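Side-chain contacts in phosphate transporter (Thermotoga maritima MSB8, PDB 6L85), which probably imports phosphate across the cell membrane, driven by sodium ions that it binds together with the anion: residues L87-F92 with A386-A391; Y102-T107 with I376-I381. All blocks are in the same frame, centred on the assembly; numbering follows the deposited sequence.

Contact 1. Residues L87-F92 with A386-A391; sequences LIAASF and AATSAA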
# COMPACT_ATOMS: atom_id res chain seq x y z
N LEU B 87 -21.39 1.01 22.70
CA LEU B 87 -20.28 1.92 22.42
C LEU B 87 -19.96 2.79 23.63
O LEU B 87 -18.80 2.91 24.04
CB LEU B 87 -20.59 2.81 21.20
CG LEU B 87 -20.50 2.24 19.77
CD1 LEU B 87 -21.08 3.22 18.76
CD2 LEU B 87 -19.06 1.86 19.35
N ILE B 88 -21.00 3.40 24.23
CA ILE B 88 -20.81 4.23 25.43
C ILE B 88 -20.09 3.44 26.52
O ILE B 88 -19.09 3.89 27.09
CB ILE B 88 -22.16 4.75 25.94
CG1 ILE B 88 -22.79 5.73 24.96
CG2 ILE B 88 -21.99 5.41 27.31
CD1 ILE B 88 -24.00 6.49 25.52
N ALA B 89 -20.59 2.22 26.81
CA ALA B 89 -20.10 1.47 27.96
C ALA B 89 -18.67 1.00 27.75
O ALA B 89 -17.81 1.10 28.65
CB ALA B 89 -21.01 0.26 28.25
N ALA B 90 -18.40 0.43 26.56
CA ALA B 90 -17.06 -0.05 26.25
C ALA B 90 -16.07 1.10 26.24
O ALA B 90 -15.00 1.00 26.85
CB ALA B 90 -17.05 -0.79 24.92
N SER B 91 -16.41 2.21 25.58
CA SER B 91 -15.52 3.37 25.55
C SER B 91 -15.16 3.81 26.96
O SER B 91 -14.00 4.11 27.25
CB SER B 91 -16.19 4.54 24.82
OG SER B 91 -16.32 4.24 23.46
N PHE B 92 -16.18 3.89 27.83
CA PHE B 92 -15.95 4.32 29.20
C PHE B 92 -14.91 3.44 29.88
O PHE B 92 -13.92 3.95 30.44
CB PHE B 92 -17.27 4.27 29.99
CG PHE B 92 -17.11 4.69 31.41
CD1 PHE B 92 -17.00 6.03 31.74
CD2 PHE B 92 -17.00 3.75 32.42
CE1 PHE B 92 -16.82 6.43 33.05
CE2 PHE B 92 -16.82 4.14 33.74
CZ PHE B 92 -16.74 5.48 34.05
N ALA B 386 -20.82 -5.46 30.15
CA ALA B 386 -22.19 -5.92 29.93
C ALA B 386 -23.16 -5.22 30.88
O ALA B 386 -24.20 -4.71 30.45
CB ALA B 386 -22.27 -7.45 30.08
N ALA B 387 -22.80 -5.14 32.16
CA ALA B 387 -23.68 -4.51 33.15
C ALA B 387 -23.81 -3.02 32.89
O ALA B 387 -24.90 -2.45 33.01
CB ALA B 387 -23.16 -4.78 34.56
N THR B 388 -22.70 -2.36 32.53
CA THR B 388 -22.75 -0.93 32.23
C THR B 388 -23.61 -0.65 31.00
O THR B 388 -24.35 0.33 30.96
CB THR B 388 -21.32 -0.40 32.02
OG1 THR B 388 -20.51 -0.75 33.15
CG2 THR B 388 -21.31 1.10 31.82
N SER B 389 -23.51 -1.51 29.99
CA SER B 389 -24.30 -1.35 28.77
C SER B 389 -25.79 -1.56 29.05
O SER B 389 -26.64 -0.81 28.58
CB SER B 389 -23.80 -2.32 27.71
OG SER B 389 -24.57 -2.24 26.52
N ALA B 390 -26.11 -2.60 29.82
CA ALA B 390 -27.49 -2.82 30.26
C ALA B 390 -28.03 -1.59 30.98
O ALA B 390 -29.14 -1.13 30.71
CB ALA B 390 -27.54 -4.05 31.17
N ALA B 391 -27.23 -1.04 31.91
CA ALA B 391 -27.67 0.13 32.66
C ALA B 391 -27.90 1.32 31.74
O ALA B 391 -28.91 2.02 31.87
CB ALA B 391 -26.63 0.47 33.73
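The methyl of Ala89 makes almost all of the contact from helix 76-99: it points toward segment 386-391 of helix 368-400 and rests on the step from Thr388 to Ser389. Ala89 CB lies 3.5 Å from the backbone N of Ser389, 3.8 Å from Ser389 CB, and 3.7 Å from the methyl CG2 of Thr388, which comes alongside. With so little side chain between them, the backbones come close, and the CA atoms of Ala89 and Ser389 are 5.1 Å apart. The segments hold each other by van der Waals packing alone.

What sets the two partners in place lies a step further out. Thr388 OG1 stands beside the backbone N (chi1 -54°), which puts the CG2 methyl anti to that N and against Ala89 CB. That hydroxyl hydrogen-bonds to Thr384 O, one turn back, and to the indole NE1 of Trp93, so it is gripped twice and its polar end is tied across to helix 76-99. Ser389 carries OG to Gly113 O of helix 106-121, while its side chain also rests on Ser85 and Ala86.

Behind Ala89, on the same helix, Ser91 OG returns to Leu87 O at 2.9 Å. It sits 37° out of the carbonyl plane, and Ser91 N reaches the same oxygen from the opposite face, so one acceptor takes two bonds and the buried hydroxyl is satisfied within its own helix. Leu87, Ala90 and Ser91 then pack on Met14 of helix 2-32.

Ser85 and Ala89, four residues apart and both touching Ser389, form a small-xxx-small pattern, the arrangement through which membrane-protein helices pack closely; here it joins helix 76-99 to helix 368-400 within the all-helical transporter.

Contact 2. Residues Y102-T107 with I376-I381; sequences YPVSTT and ISWLLI. With NA (sodium ion), chain Q; NA (sodium ion), chain R; PO4 (phosphate ion), chain P.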
# COMPACT_ATOMS: atom_id res chain seq x y z
N TYR B 102 -3.43 0.67 31.89
CA TYR B 102 -3.57 -0.78 31.87
C TYR B 102 -4.01 -1.27 30.50
O TYR B 102 -4.99 -0.74 29.94
CB TYR B 102 -4.56 -1.24 32.94
CG TYR B 102 -3.98 -1.21 34.34
CD1 TYR B 102 -3.95 -0.03 35.07
CD2 TYR B 102 -3.45 -2.35 34.93
CE1 TYR B 102 -3.41 0.02 36.35
CE2 TYR B 102 -2.90 -2.31 36.21
CZ TYR B 102 -2.89 -1.13 36.92
OH TYR B 102 -2.36 -1.09 38.19
N PRO B 103 -3.31 -2.23 29.91
CA PRO B 103 -3.73 -2.83 28.64
C PRO B 103 -4.90 -3.79 28.87
O PRO B 103 -4.77 -4.76 29.61
CB PRO B 103 -2.48 -3.58 28.17
CG PRO B 103 -1.75 -3.94 29.46
CD PRO B 103 -2.09 -2.86 30.47
N VAL B 104 -6.04 -3.50 28.23
CA VAL B 104 -7.25 -4.33 28.30
C VAL B 104 -7.69 -4.69 26.87
O VAL B 104 -7.25 -4.09 25.89
CB VAL B 104 -8.41 -3.64 29.05
CG1 VAL B 104 -8.05 -3.39 30.50
CG2 VAL B 104 -8.80 -2.32 28.36
N SER B 105 -8.61 -5.65 26.78
CA SER B 105 -9.18 -6.05 25.50
C SER B 105 -10.40 -5.19 25.18
O SER B 105 -11.42 -5.27 25.87
CB SER B 105 -9.58 -7.52 25.51
OG SER B 105 -10.31 -7.83 24.32
N THR B 106 -10.29 -4.39 24.10
CA THR B 106 -11.42 -3.62 23.59
C THR B 106 -12.43 -4.52 22.90
O THR B 106 -13.61 -4.17 22.83
CB THR B 106 -10.93 -2.51 22.62
OG1 THR B 106 -10.50 -3.10 21.37
CG2 THR B 106 -9.74 -1.71 23.21
N THR B 107 -11.98 -5.66 22.37
CA THR B 107 -12.90 -6.62 21.77
C THR B 107 -13.78 -7.28 22.84
O THR B 107 -15.02 -7.35 22.69
CB THR B 107 -12.11 -7.68 20.99
OG1 THR B 107 -11.17 -7.03 20.10
CG2 THR B 107 -13.02 -8.62 20.21
N ILE B 376 -7.23 -9.21 37.22
CA ILE B 376 -8.58 -8.91 37.69
C ILE B 376 -9.36 -8.21 36.58
O ILE B 376 -10.50 -8.59 36.27
CB ILE B 376 -8.56 -8.04 38.96
CG1 ILE B 376 -7.82 -8.72 40.12
CG2 ILE B 376 -9.99 -7.68 39.38
CD1 ILE B 376 -8.54 -9.78 40.73
N SER B 377 -8.78 -7.14 36.02
CA SER B 377 -9.46 -6.36 35.00
C SER B 377 -9.83 -7.25 33.82
O SER B 377 -10.94 -7.15 33.28
CB SER B 377 -8.58 -5.19 34.55
OG SER B 377 -7.49 -5.64 33.75
N TRP B 378 -8.93 -8.16 33.42
CA TRP B 378 -9.24 -9.03 32.30
C TRP B 378 -10.39 -9.98 32.63
O TRP B 378 -11.26 -10.23 31.78
CB TRP B 378 -8.02 -9.82 31.86
CG TRP B 378 -6.98 -8.96 31.25
CD1 TRP B 378 -7.00 -7.60 31.13
CD2 TRP B 378 -5.76 -9.40 30.67
NE1 TRP B 378 -5.86 -7.17 30.50
CE2 TRP B 378 -5.08 -8.25 30.21
CE3 TRP B 378 -5.16 -10.65 30.49
CZ2 TRP B 378 -3.84 -8.31 29.58
CZ3 TRP B 378 -3.92 -10.71 29.86
CH2 TRP B 378 -3.27 -9.55 29.42
N LEU B 379 -10.40 -10.55 33.84
CA LEU B 379 -11.50 -11.48 34.14
C LEU B 379 -12.82 -10.74 34.30
O LEU B 379 -13.87 -11.29 33.98
CB LEU B 379 -11.18 -12.31 35.38
CG LEU B 379 -9.97 -13.23 35.18
CD1 LEU B 379 -9.37 -13.65 36.51
CD2 LEU B 379 -10.30 -14.43 34.31
N LEU B 380 -12.78 -9.47 34.71
CA LEU B 380 -14.00 -8.74 35.02
C LEU B 380 -14.54 -7.88 33.88
O LEU B 380 -15.64 -7.34 34.01
CB LEU B 380 -13.79 -7.83 36.24
CG LEU B 380 -13.77 -8.55 37.60
CD1 LEU B 380 -13.68 -7.56 38.75
CD2 LEU B 380 -15.02 -9.38 37.72
N ILE B 381 -13.79 -7.71 32.78
CA ILE B 381 -14.17 -6.66 31.82
C ILE B 381 -15.47 -7.02 31.09
O ILE B 381 -16.35 -6.16 30.92
CB ILE B 381 -13.01 -6.37 30.85
CG1 ILE B 381 -13.32 -5.16 29.96
CG2 ILE B 381 -12.69 -7.56 29.97
CD1 ILE B 381 -13.26 -3.85 30.66
NA NA Q . -5.39 -3.62 24.70
NA NA R . -10.47 -7.80 17.87
P PO4 P . -8.03 -6.02 21.81
O1 PO4 P . -7.00 -6.62 22.76
O2 PO4 P . -9.39 -6.67 21.94
O3 PO4 P . -7.52 -6.22 20.38
O4 PO4 P . -8.24 -4.55 22.12
O HOH W 1 -3.09 -3.04 24.93
O HOH W 2 -12.54 -7.33 17.06
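The indole of Trp378 meets Pro103 O with its edge: NE1 donates to that oxygen at 2.8 Å, 160° at the hydrogen, with the acceptor in the ring plane and the donor in the carbonyl plane. Val104 CA approaches obliquely, 3.9 Å from NE1. Thr347 and Val351 of helix 346-357 also touch the Trp378 side chain. CG lies anti to the carbonyl carbon (chi1 -69°), which turns the indole from its helix to the loop. With an alanine here, Pro103 O would probably be left without a donor and a gap opened beside Val104.

Val104 CG1 packs 4.0 Å from Ser377 OG, itself bonded to Ile374 O. Past the indole, Val104 O binds a sodium ion at 2.3 Å, completed by Asn21, Asp22, Thr347 and water. Ser105, Thr106 and Thr107 hold the phosphate: Ser105 OG, Thr107 N and Thr107 OG1 donate to O2, Thr106 N and OG1 to O4, and Ser345, Thr346 and Thr347 add to the grip. Thr107 OG1 also binds a second sodium. At the N-cap, Ser105 OG also bonds His108 N; Thr106 N and Thr107 N place the phosphate at the start of helix 106-121, consistent with the substrate site of a sodium-dependent phosphate transporter.

In the fold
Both contacts bring helix 368-400 against the region that runs from helix 76-99 into helix 106-121, and they lie on the same side of the chain's centre, with their own centres 14 Å apart and their nearest atoms about 5 Å apart. Trp93 spans the interval, bonded to Thr388 of contact 1 and packed on Ile381 of contact 2. They differ in their nearness to the ions. Contact 2 contains sodium and phosphate ligands, whereas in contact 1 Ala89 CB is 16.5 Å from the sodium held by Val104 O. Contact 1 is therefore plain helix packing; contact 2 joins the same helix directly to the binding loop.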